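Local structure of glycosylation Associate Protein 1 (Streptococcus agalactiae serotype V, 6OYC) at residues Trp22-Thr27 and Glu357-Ser362; Val324-His329 and Asp429-Pro434; Trp15-Tyr20 and Asn54-Leu59. The protein probably serves, with its partner Gap proteins, in the glycosylation and secretion of a bacterial surface protein through the accessory Sec system. All coordinates share one frame; numbering follows the deposited sequence.

Overall arrangement
Two parallel-sheet domains, consistent with a GT-B-like fold, set the frame for all three contacts. Contact 3 joins two loops of the N-terminal domain, contact 2 joins two loops of the C-terminal domain, and contact 1 bridges the domains. Contact 1 lies about 17 Å from contact 2 and about 19 Å from contact 3, centre to centre, and touches both: E357 meets D325 of contact 2, while K25 and P26 pack on Y20 of contact 3. Contacts 2 and 3 are about 32 Å apart between centres and do not meet. The sulfate bound in contact 1 and glycerol near R358, R326 and N18 probably come from the crystallisation liquor.

Contact 1: Trp22-Thr27 and Glu357-Ser362; sequences WYFKPT and EREFES. With SO4 (sulfate ion), chain K.
The backbones of 22-27 and 357-362 approach most closely at F24 and R358, whose CA atoms are 5.6 Å apart, with neither chain forming a strand against the other. R358 leaves the backbone with CG between its own N and carbonyl carbon (chi1 67°) and then runs extended across the F24 ring. R358 CD sits almost over the ring centre, 3.7 Å from the centroid of F24, a CH-pi contact. Beyond it the guanidinium lies flat on the same phenyl group, the planes 20° apart, adding a cation-pi interaction. P26 CA lies over the opposite guanidinium face, toward its rim. In the guanidinium plane, R358 NH1 donates to F24 O (2.9 Å), although it reaches that oxygen from above the carbonyl plane.

A sulfate, probably from the crystallisation liquor, sits between T27 and R358: T27 OG1 (2.8 Å) and the T27 backbone N both bind its O1, whereas R358 NE makes a weak bond to its O3. At the F24 rim, E359 OE2 stands 3.6 Å from CZ of F24, close to the ring plane. Y23 CD1 and F360 CZ pack 3.9 Å apart, and Y23 OH bonds Q124.

This surface contact joins the long loop between strand 2-5 and helix 33-43 to the N-terminal end of helix 360-375, linking the two parallel-sheet domains, with F109 packed against both Y23 and F360.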
loop_
_atom_site.group_PDB
_atom_site.type_symbol
_atom_site.label_atom_id
_atom_site.label_comp_id
_atom_site.label_asym_id
_atom_site.label_seq_id
_atom_site.Cartn_x
_atom_site.Cartn_y
_atom_site.Cartn_z
ATOM N N TRP A 22 -6.495 11.398 0.500
ATOM C CA TRP A 22 -7.388 10.348 0.973
ATOM C C TRP A 22 -8.323 9.849 -0.118
ATOM O O TRP A 22 -8.763 8.690 -0.077
ATOM C CB TRP A 22 -8.193 10.834 2.179
ATOM C CG TRP A 22 -9.357 11.777 1.895
ATOM C CD1 TRP A 22 -9.376 13.133 2.093
ATOM C CD2 TRP A 22 -10.675 11.424 1.428
ATOM N NE1 TRP A 22 -10.608 13.643 1.763
ATOM C CE2 TRP A 22 -11.424 12.619 1.356
ATOM C CE3 TRP A 22 -11.290 10.217 1.069
ATOM C CZ2 TRP A 22 -12.762 12.645 0.940
ATOM C CZ3 TRP A 22 -12.617 10.238 0.656
ATOM C CH2 TRP A 22 -13.339 11.448 0.590
ATOM N N TYR A 23 -8.632 10.691 -1.094
ATOM C CA TYR A 23 -9.565 10.346 -2.154
ATOM C C TYR A 23 -8.861 9.966 -3.447
ATOM O O TYR A 23 -9.511 9.895 -4.493
ATOM C CB TYR A 23 -10.507 11.524 -2.413
ATOM C CG TYR A 23 -9.780 12.842 -2.667
ATOM C CD1 TYR A 23 -9.327 13.183 -3.938
ATOM C CD2 TYR A 23 -9.544 13.740 -1.629
ATOM C CE1 TYR A 23 -8.662 14.395 -4.177
ATOM C CE2 TYR A 23 -8.890 14.958 -1.850
ATOM C CZ TYR A 23 -8.458 15.283 -3.123
ATOM O OH TYR A 23 -7.806 16.482 -3.341
ATOM N N PHE A 24 -7.545 9.761 -3.414
ATOM C CA PHE A 24 -6.791 9.589 -4.652
ATOM C C PHE A 24 -5.611 8.642 -4.430
ATOM O O PHE A 24 -4.489 8.906 -4.878
ATOM C CB PHE A 24 -6.311 10.942 -5.192
ATOM C CG PHE A 24 -6.265 11.021 -6.688
ATOM C CD1 PHE A 24 -7.344 10.601 -7.453
ATOM C CD2 PHE A 24 -5.137 11.495 -7.331
ATOM C CE1 PHE A 24 -7.311 10.668 -8.838
ATOM C CE2 PHE A 24 -5.094 11.562 -8.722
ATOM C CZ PHE A 24 -6.187 11.144 -9.473
ATOM N N LYS A 25 -5.841 7.547 -3.724
ATOM C CA LYS A 25 -4.746 6.631 -3.411
ATOM C C LYS A 25 -4.297 5.874 -4.664
ATOM O O LYS A 25 -5.136 5.344 -5.389
ATOM C CB LYS A 25 -5.182 5.653 -2.328
ATOM C CG LYS A 25 -4.134 4.610 -1.935
ATOM C CD LYS A 25 -4.813 3.490 -1.141
ATOM C CE LYS A 25 -4.039 2.178 -1.183
ATOM N NZ LYS A 25 -3.813 1.692 -2.569
ATOM N N PRO A 26 -2.996 5.820 -4.959
ATOM C CA PRO A 26 -2.514 4.914 -6.012
ATOM C C PRO A 26 -2.715 3.463 -5.602
ATOM O O PRO A 26 -2.620 3.109 -4.421
ATOM C CB PRO A 26 -1.018 5.248 -6.132
ATOM C CG PRO A 26 -0.791 6.484 -5.327
ATOM C CD PRO A 26 -1.889 6.537 -4.298
ATOM N N THR A 27 -2.987 2.607 -6.599
ATOM C CA THR A 27 -3.232 1.192 -6.310
ATOM C C THR A 27 -1.972 0.441 -5.872
ATOM O O THR A 27 -2.090 -0.629 -5.266
ATOM C CB THR A 27 -3.842 0.493 -7.525
ATOM O OG1 THR A 27 -3.211 0.981 -8.711
ATOM C CG2 THR A 27 -5.340 0.759 -7.602
ATOM N N GLU A 357 -10.303 2.298 -10.075
ATOM C CA GLU A 357 -9.749 3.437 -10.799
ATOM C C GLU A 357 -9.968 4.721 -10.010
ATOM O O GLU A 357 -11.111 5.093 -9.725
ATOM C CB GLU A 357 -10.387 3.556 -12.182
ATOM C CG GLU A 357 -9.878 4.775 -12.947
ATOM C CD GLU A 357 -8.344 4.870 -12.943
ATOM O OE1 GLU A 357 -7.670 3.860 -13.201
ATOM O OE2 GLU A 357 -7.798 5.960 -12.674
ATOM N N ARG A 358 -8.879 5.415 -9.677
ATOM C CA ARG A 358 -8.994 6.630 -8.874
ATOM C C ARG A 358 -9.400 7.848 -9.705
ATOM O O ARG A 358 -10.003 8.783 -9.166
ATOM C CB ARG A 358 -7.682 6.895 -8.133
ATOM C CG ARG A 358 -6.504 7.243 -8.993
ATOM C CD ARG A 358 -5.285 7.525 -8.115
ATOM N NE ARG A 358 -4.083 7.675 -8.917
ATOM C CZ ARG A 358 -2.943 8.225 -8.499
ATOM N NH1 ARG A 358 -2.827 8.690 -7.259
ATOM N NH2 ARG A 358 -1.917 8.311 -9.332
ATOM N N GLU A 359 -9.104 7.848 -11.002
ATOM C CA GLU A 359 -9.466 8.977 -11.849
ATOM C C GLU A 359 -10.981 9.129 -11.901
ATOM O O GLU A 359 -11.710 8.175 -12.197
ATOM C CB GLU A 359 -8.902 8.805 -13.264
ATOM C CG GLU A 359 -7.385 9.023 -13.408
ATOM C CD GLU A 359 -6.933 10.455 -13.085
ATOM O OE1 GLU A 359 -7.793 11.345 -12.862
ATOM O OE2 GLU A 359 -5.703 10.692 -13.046
ATOM N N PHE A 360 -11.453 10.342 -11.616
ATOM C CA PHE A 360 -12.883 10.536 -11.425
ATOM C C PHE A 360 -13.644 10.293 -12.722
ATOM O O PHE A 360 -14.569 9.473 -12.763
ATOM C CB PHE A 360 -13.156 11.935 -10.860
ATOM C CG PHE A 360 -12.755 12.110 -9.381
ATOM C CD1 PHE A 360 -11.888 11.224 -8.751
ATOM C CD2 PHE A 360 -13.247 13.175 -8.634
ATOM C CE1 PHE A 360 -11.533 11.397 -7.416
ATOM C CE2 PHE A 360 -12.889 13.355 -7.292
ATOM C CZ PHE A 360 -12.036 12.464 -6.688
ATOM N N GLU A 361 -13.235 10.939 -13.813
ATOM C CA GLU A 361 -14.058 10.878 -15.020
ATOM C C GLU A 361 -14.012 9.497 -15.674
ATOM O O GLU A 361 -15.026 9.026 -16.205
ATOM C CB GLU A 361 -13.659 11.977 -15.998
ATOM C CG GLU A 361 -14.610 13.181 -15.926
ATOM C CD GLU A 361 -15.994 12.900 -16.515
ATOM O OE1 GLU A 361 -16.876 12.414 -15.777
ATOM O OE2 GLU A 361 -16.209 13.184 -17.712
ATOM N N SER A 362 -12.867 8.821 -15.626
ATOM C CA SER A 362 -12.813 7.442 -16.109
ATOM C C SER A 362 -13.804 6.555 -15.354
ATOM O O SER A 362 -14.601 5.833 -15.965
ATOM C CB SER A 362 -11.382 6.909 -15.988
ATOM O OG SER A 362 -11.360 5.495 -15.942
HETATM S S SO4 K . -2.591 4.487 -10.641
HETATM O O1 SO4 K . -3.034 3.626 -9.549
HETATM O O2 SO4 K . -1.148 4.742 -10.531
HETATM O O3 SO4 K . -3.370 5.722 -10.595
HETATM O O4 SO4 K . -2.851 3.824 -11.924
#

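Contact 2: Val324-His329 and Asp429-Pro434; sequences VDRLSH and DISKIP
The guanidinium of R326 carries I433 on one face: CB of I433 stands 3.7 Å above its plane, toward the rim, and CD1 of I433 reaches to 3.6 Å from NH1 of R326. R326 points toward 429-434, and its chain, extended from CG to NE, carries the guanidinium across I433 at a slant. R326 NE comes within 3.3 Å of I433 O, at an angle too poor for a hydrogen bond, and the two side chains meet by van der Waals contact. R326 NH1 bonds a glycerol, probably from the crystallisation liquor. R326 occupies the third position of a type II beta turn from V324 to L327, with a positive phi of 65°, and the turn presents its side chain to 429-434.

L327 fills the next place. L327 CD2 rests 3.7 Å from CA of S431 and touches CG1 of I430 at 4.1 Å, the leucine and isoleucine side chains crossing at about a right angle.

One water links the polar groups of the two loops. The water donates to D429 OD1 (2.6 Å) and, over a longer span, to D325 O, and it accepts from S431 OG (2.9 Å). The same S431 OG accepts from I433 N at 3.1 Å, closing an ST turn, so this hydroxyl is gripped from two directions and the water couples both loops. The other oxygen of D429 bonds D435 N, which fixes the carboxylate further.

Strands 318-323 and 426-428 are neighbours in the C-terminal parallel sheet, and the two loops leave their C-terminal ends, the place where ligands commonly bind in Rossmann-like domains. L332 of helix 329-344 and F322 of strand 318-323 pack against L327, while helix 436-445 begins just beyond P434.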
loop_
_atom_site.group_PDB
_atom_site.type_symbol
_atom_site.label_atom_id
_atom_site.label_comp_id
_atom_site.label_asym_id
_atom_site.label_seq_id
_atom_site.Cartn_x
_atom_site.Cartn_y
_atom_site.Cartn_z
ATOM N N VAL A 324 -14.378 -4.645 -12.308
ATOM C CA VAL A 324 -14.665 -4.259 -13.693
ATOM C C VAL A 324 -13.493 -3.562 -14.391
ATOM O O VAL A 324 -13.531 -3.406 -15.623
ATOM C CB VAL A 324 -15.935 -3.382 -13.769
ATOM C CG1 VAL A 324 -17.140 -4.162 -13.238
ATOM C CG2 VAL A 324 -15.734 -2.063 -12.999
ATOM N N ASP A 325 -12.442 -3.183 -13.662
ATOM C CA ASP A 325 -11.274 -2.540 -14.262
ATOM C C ASP A 325 -10.632 -3.402 -15.349
ATOM O O ASP A 325 -10.580 -4.630 -15.259
ATOM C CB ASP A 325 -10.222 -2.232 -13.192
ATOM C CG ASP A 325 -10.700 -1.203 -12.199
ATOM O OD1 ASP A 325 -11.386 -0.235 -12.607
ATOM O OD2 ASP A 325 -10.423 -1.376 -11.004
ATOM N N ARG A 326 -10.104 -2.722 -16.363
ATOM C CA ARG A 326 -9.418 -3.284 -17.522
ATOM C C ARG A 326 -10.324 -4.115 -18.408
ATOM O O ARG A 326 -9.835 -4.740 -19.350
ATOM C CB ARG A 326 -8.203 -4.132 -17.137
ATOM C CG ARG A 326 -7.225 -3.471 -16.196
ATOM C CD ARG A 326 -6.195 -4.514 -15.788
ATOM N NE ARG A 326 -5.177 -3.989 -14.889
ATOM C CZ ARG A 326 -4.149 -3.252 -15.285
ATOM N NH1 ARG A 326 -4.006 -2.954 -16.575
ATOM N NH2 ARG A 326 -3.267 -2.817 -14.390
ATOM N N LEU A 327 -11.620 -4.178 -18.123
ATOM C CA LEU A 327 -12.544 -4.879 -19.003
ATOM C C LEU A 327 -13.042 -3.931 -20.081
ATOM O O LEU A 327 -13.392 -2.779 -19.799
ATOM C CB LEU A 327 -13.729 -5.449 -18.224
ATOM C CG LEU A 327 -13.372 -6.507 -17.186
ATOM C CD1 LEU A 327 -14.622 -7.014 -16.492
ATOM C CD2 LEU A 327 -12.589 -7.638 -17.831
ATOM N N SER A 328 -13.052 -4.416 -21.321
ATOM C CA SER A 328 -13.629 -3.643 -22.409
ATOM C C SER A 328 -15.153 -3.644 -22.307
ATOM O O SER A 328 -15.759 -4.496 -21.647
ATOM C CB SER A 328 -13.214 -4.218 -23.758
ATOM O OG SER A 328 -13.810 -5.485 -23.921
ATOM N N HIS A 329 -15.774 -2.685 -22.999
ATOM C CA HIS A 329 -17.230 -2.586 -22.984
ATOM C C HIS A 329 -17.888 -3.884 -23.428
ATOM O O HIS A 329 -18.860 -4.334 -22.807
ATOM C CB HIS A 329 -17.685 -1.418 -23.855
ATOM C CG HIS A 329 -17.449 -0.082 -23.228
ATOM N ND1 HIS A 329 -17.833 1.101 -23.820
ATOM C CD2 HIS A 329 -16.861 0.258 -22.055
ATOM C CE1 HIS A 329 -17.487 2.113 -23.044
ATOM N NE2 HIS A 329 -16.898 1.630 -21.964
ATOM N N ASP A 429 -12.681 -11.617 -10.999
ATOM C CA ASP A 429 -11.799 -10.684 -11.696
ATOM C C ASP A 429 -11.328 -11.416 -12.947
ATOM O O ASP A 429 -10.454 -12.288 -12.872
ATOM C CB ASP A 429 -10.637 -10.253 -10.809
ATOM C CG ASP A 429 -9.884 -9.061 -11.369
ATOM O OD1 ASP A 429 -10.087 -8.727 -12.565
ATOM O OD2 ASP A 429 -9.090 -8.462 -10.601
ATOM N N ILE A 430 -11.924 -11.082 -14.090
ATOM C CA ILE A 430 -11.754 -11.880 -15.299
ATOM C C ILE A 430 -10.913 -11.163 -16.350
ATOM O O ILE A 430 -10.770 -11.669 -17.466
ATOM C CB ILE A 430 -13.105 -12.308 -15.894
ATOM C CG1 ILE A 430 -14.022 -11.097 -16.087
ATOM C CG2 ILE A 430 -13.768 -13.382 -15.034
ATOM C CD1 ILE A 430 -15.182 -11.377 -16.994
ATOM N N SER A 431 -10.340 -10.006 -16.023
ATOM C CA SER A 431 -9.453 -9.336 -16.959
ATOM C C SER A 431 -8.157 -10.129 -17.102
ATOM O O SER A 431 -7.875 -11.052 -16.330
ATOM C CB SER A 431 -9.163 -7.904 -16.504
ATOM O OG SER A 431 -8.016 -7.856 -15.670
ATOM N N LYS A 432 -7.344 -9.752 -18.093
ATOM C CA LYS A 432 -6.064 -10.437 -18.260
ATOM C C LYS A 432 -5.024 -10.028 -17.235
ATOM O O LYS A 432 -4.032 -10.738 -17.095
ATOM C CB LYS A 432 -5.486 -10.216 -19.657
ATOM C CG LYS A 432 -6.506 -10.284 -20.773
ATOM C CD LYS A 432 -5.925 -9.684 -22.043
ATOM C CE LYS A 432 -7.000 -9.491 -23.071
ATOM N NZ LYS A 432 -7.085 -10.657 -23.971
ATOM N N ILE A 433 -5.217 -8.913 -16.525
ATOM C CA ILE A 433 -4.305 -8.502 -15.454
ATOM C C ILE A 433 -5.113 -8.294 -14.178
ATOM O O ILE A 433 -5.479 -7.154 -13.853
ATOM C CB ILE A 433 -3.531 -7.225 -15.819
ATOM C CG1 ILE A 433 -3.020 -7.296 -17.258
ATOM C CG2 ILE A 433 -2.365 -7.013 -14.853
ATOM C CD1 ILE A 433 -2.499 -5.975 -17.793
ATOM N N PRO A 434 -5.439 -9.354 -13.446
ATOM C CA PRO A 434 -6.278 -9.184 -12.260
ATOM C C PRO A 434 -5.554 -8.386 -11.192
ATOM O O PRO A 434 -4.325 -8.406 -11.087
ATOM C CB PRO A 434 -6.570 -10.622 -11.805
ATOM C CG PRO A 434 -5.671 -11.488 -12.568
ATOM C CD PRO A 434 -5.296 -10.765 -13.825
HETATM O O HOH W 1 -8.907 -6.552 -13.235
#

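Contact 3: Trp15-Tyr20 and Asn54-Leu59; sequences WYDNNY and NYMPNL
Y16 and Y55 both hold CG opposite the backbone N (chi1 -165° and -179°), which sends their rings out side by side and in the same direction. CE1 of Y16 meets CD2 of Y55 at 3.7 Å, the ring planes inclined by 33°, an oblique aromatic pair. N54 takes another course: its CG lies between the backbone N and carbonyl carbon, a turn that brings N54 ND2 to Y16 O, which it bonds at 3.0 Å, nearly straight. ND2 of N54 also makes a weak bond to W8 O. Next to it Y55 N donates to W15 O (2.8 Å). The two bonds run diagonally between the CA neighbours W15 and N54, and Y16 and Y55, with the chains running in roughly the same direction.

D17 comes next. D17 CA makes a short CH-O contact with Y55 O (3.1 Å), and D17 OD2 touches CG of P57 at 3.4 Å. D17 OD1 accepts from N19 N in an Asx turn and also from a water, 2.7 Å away, which in turn accepts from N58 N. A second water accepts from N58 ND2 and donates to N19 OD1, bridging two amides whose planes are nearly parallel.

Both loops follow adjacent strands, 2-5 and 48-52, of the N-terminal parallel sheet, the second leading into helix 59-65. Beyond them lies the antiparallel sheet: Y16 OH bonds Q168, Y55 OH bonds S155, and L147 of strand 141-148 packs on both tyrosines. N58 OD1 bonds N130, in the turn between strands 118-125 and 131-138. W15 rests on helix 208-223.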
loop_
_atom_site.group_PDB
_atom_site.type_symbol
_atom_site.label_atom_id
_atom_site.label_comp_id
_atom_site.label_asym_id
_atom_site.label_seq_id
_atom_site.Cartn_x
_atom_site.Cartn_y
_atom_site.Cartn_z
ATOM N N TRP A 15 13.145 9.855 -1.419
ATOM C CA TRP A 15 13.315 9.899 0.028
ATOM C C TRP A 15 12.227 10.695 0.721
ATOM O O TRP A 15 12.339 10.960 1.922
ATOM C CB TRP A 15 14.715 10.442 0.364
ATOM C CG TRP A 15 15.770 9.728 -0.464
ATOM C CD1 TRP A 15 16.439 10.220 -1.558
ATOM C CD2 TRP A 15 16.233 8.377 -0.295
ATOM N NE1 TRP A 15 17.287 9.267 -2.069
ATOM C CE2 TRP A 15 17.180 8.127 -1.317
ATOM C CE3 TRP A 15 15.946 7.359 0.623
ATOM C CZ2 TRP A 15 17.830 6.898 -1.452
ATOM C CZ3 TRP A 15 16.597 6.135 0.492
ATOM C CH2 TRP A 15 17.526 5.917 -0.540
ATOM N N TYR A 16 11.167 11.061 -0.001
ATOM C CA TYR A 16 10.112 11.930 0.494
ATOM C C TYR A 16 8.924 11.105 1.018
ATOM O O TYR A 16 8.946 9.873 1.040
ATOM C CB TYR A 16 9.679 12.903 -0.618
ATOM C CG TYR A 16 8.845 14.086 -0.146
ATOM C CD1 TYR A 16 9.338 14.968 0.814
ATOM C CD2 TYR A 16 7.563 14.304 -0.641
ATOM C CE1 TYR A 16 8.585 16.043 1.264
ATOM C CE2 TYR A 16 6.807 15.384 -0.205
ATOM C CZ TYR A 16 7.336 16.247 0.748
ATOM O OH TYR A 16 6.612 17.303 1.200
ATOM N N ASP A 17 7.885 11.820 1.470
ATOM C CA ASP A 17 6.666 11.219 2.005
ATOM C C ASP A 17 5.951 10.414 0.921
ATOM O O ASP A 17 5.780 10.886 -0.205
ATOM C CB ASP A 17 5.759 12.353 2.539
ATOM C CG ASP A 17 4.509 11.865 3.322
ATOM O OD1 ASP A 17 4.354 10.654 3.619
ATOM O OD2 ASP A 17 3.679 12.752 3.658
ATOM N N ASN A 18 5.519 9.199 1.258
ATOM C CA ASN A 18 4.717 8.406 0.325
ATOM C C ASN A 18 3.221 8.639 0.487
ATOM O O ASN A 18 2.433 8.012 -0.224
ATOM C CB ASN A 18 5.016 6.902 0.479
ATOM C CG ASN A 18 4.454 6.306 1.772
ATOM O OD1 ASN A 18 4.152 7.024 2.724
ATOM N ND2 ASN A 18 4.307 4.979 1.804
ATOM N N ASN A 19 2.802 9.506 1.406
ATOM C CA ASN A 19 1.378 9.649 1.659
ATOM C C ASN A 19 0.666 10.166 0.410
ATOM O O ASN A 19 1.270 10.772 -0.481
ATOM C CB ASN A 19 1.127 10.573 2.856
ATOM C CG ASN A 19 -0.232 10.310 3.520
ATOM O OD1 ASN A 19 -0.886 9.314 3.224
ATOM N ND2 ASN A 19 -0.654 11.199 4.418
ATOM N N TYR A 20 -0.624 9.866 0.336
ATOM C CA TYR A 20 -1.471 10.190 -0.805
ATOM C C TYR A 20 -2.710 10.926 -0.306
ATOM O O TYR A 20 -3.082 10.825 0.864
ATOM C CB TYR A 20 -1.875 8.910 -1.541
ATOM C CG TYR A 20 -2.284 7.825 -0.563
ATOM C CD1 TYR A 20 -3.542 7.848 0.057
ATOM C CD2 TYR A 20 -1.408 6.786 -0.233
ATOM C CE1 TYR A 20 -3.910 6.865 0.973
ATOM C CE2 TYR A 20 -1.773 5.795 0.676
ATOM C CZ TYR A 20 -3.016 5.839 1.278
ATOM O OH TYR A 20 -3.357 4.850 2.181
ATOM N N ASN A 54 13.224 7.000 4.494
ATOM C CA ASN A 54 12.671 8.186 3.857
ATOM C C ASN A 54 11.822 8.978 4.839
ATOM O O ASN A 54 11.478 8.516 5.925
ATOM C CB ASN A 54 11.836 7.813 2.627
ATOM C CG ASN A 54 10.668 6.900 2.964
ATOM O OD1 ASN A 54 10.835 5.872 3.616
ATOM N ND2 ASN A 54 9.482 7.277 2.521
ATOM N N TYR A 55 11.492 10.198 4.427
ATOM C CA TYR A 55 10.676 11.112 5.224
ATOM C C TYR A 55 9.238 10.582 5.331
ATOM O O TYR A 55 8.561 10.387 4.313
ATOM C CB TYR A 55 10.722 12.485 4.551
ATOM C CG TYR A 55 9.958 13.613 5.208
ATOM C CD1 TYR A 55 10.171 13.952 6.545
ATOM C CD2 TYR A 55 9.031 14.354 4.483
ATOM C CE1 TYR A 55 9.485 14.994 7.131
ATOM C CE2 TYR A 55 8.354 15.403 5.052
ATOM C CZ TYR A 55 8.576 15.712 6.376
ATOM O OH TYR A 55 7.897 16.749 6.951
ATOM N N MET A 56 8.759 10.334 6.549
ATOM C CA MET A 56 7.438 9.721 6.746
ATOM C C MET A 56 6.667 10.404 7.877
ATOM O O MET A 56 6.451 9.824 8.948
ATOM C CB MET A 56 7.594 8.220 7.014
ATOM C CG MET A 56 7.993 7.421 5.780
ATOM S SD MET A 56 6.561 7.287 4.700
ATOM C CE MET A 56 5.851 5.747 5.307
ATOM N N PRO A 57 6.205 11.637 7.658
ATOM C CA PRO A 57 5.473 12.347 8.731
ATOM C C PRO A 57 4.179 11.656 9.149
ATOM O O PRO A 57 3.669 11.928 10.245
ATOM C CB PRO A 57 5.199 13.725 8.118
ATOM C CG PRO A 57 5.280 13.494 6.620
ATOM C CD PRO A 57 6.314 12.442 6.428
ATOM N N ASN A 58 3.641 10.758 8.325
ATOM C CA ASN A 58 2.423 10.026 8.648
ATOM C C ASN A 58 2.707 8.582 9.033
ATOM O O ASN A 58 1.845 7.714 8.868
ATOM C CB ASN A 58 1.446 10.066 7.475
ATOM C CG ASN A 58 0.040 10.211 7.933
ATOM O OD1 ASN A 58 -0.258 11.067 8.770
ATOM N ND2 ASN A 58 -0.851 9.345 7.426
ATOM N N LEU A 59 3.909 8.314 9.556
ATOM C CA LEU A 59 4.360 6.937 9.735
ATOM C C LEU A 59 3.512 6.197 10.764
ATOM O O LEU A 59 3.233 5.001 10.602
ATOM C CB LEU A 59 5.832 6.927 10.136
ATOM C CG LEU A 59 6.473 5.571 10.432
ATOM C CD1 LEU A 59 6.295 4.619 9.265
ATOM C CD2 LEU A 59 7.967 5.750 10.752
HETATM O O HOH W 2 4.283 9.393 5.979
HETATM O O HOH W 3 -0.425 7.288 5.110
#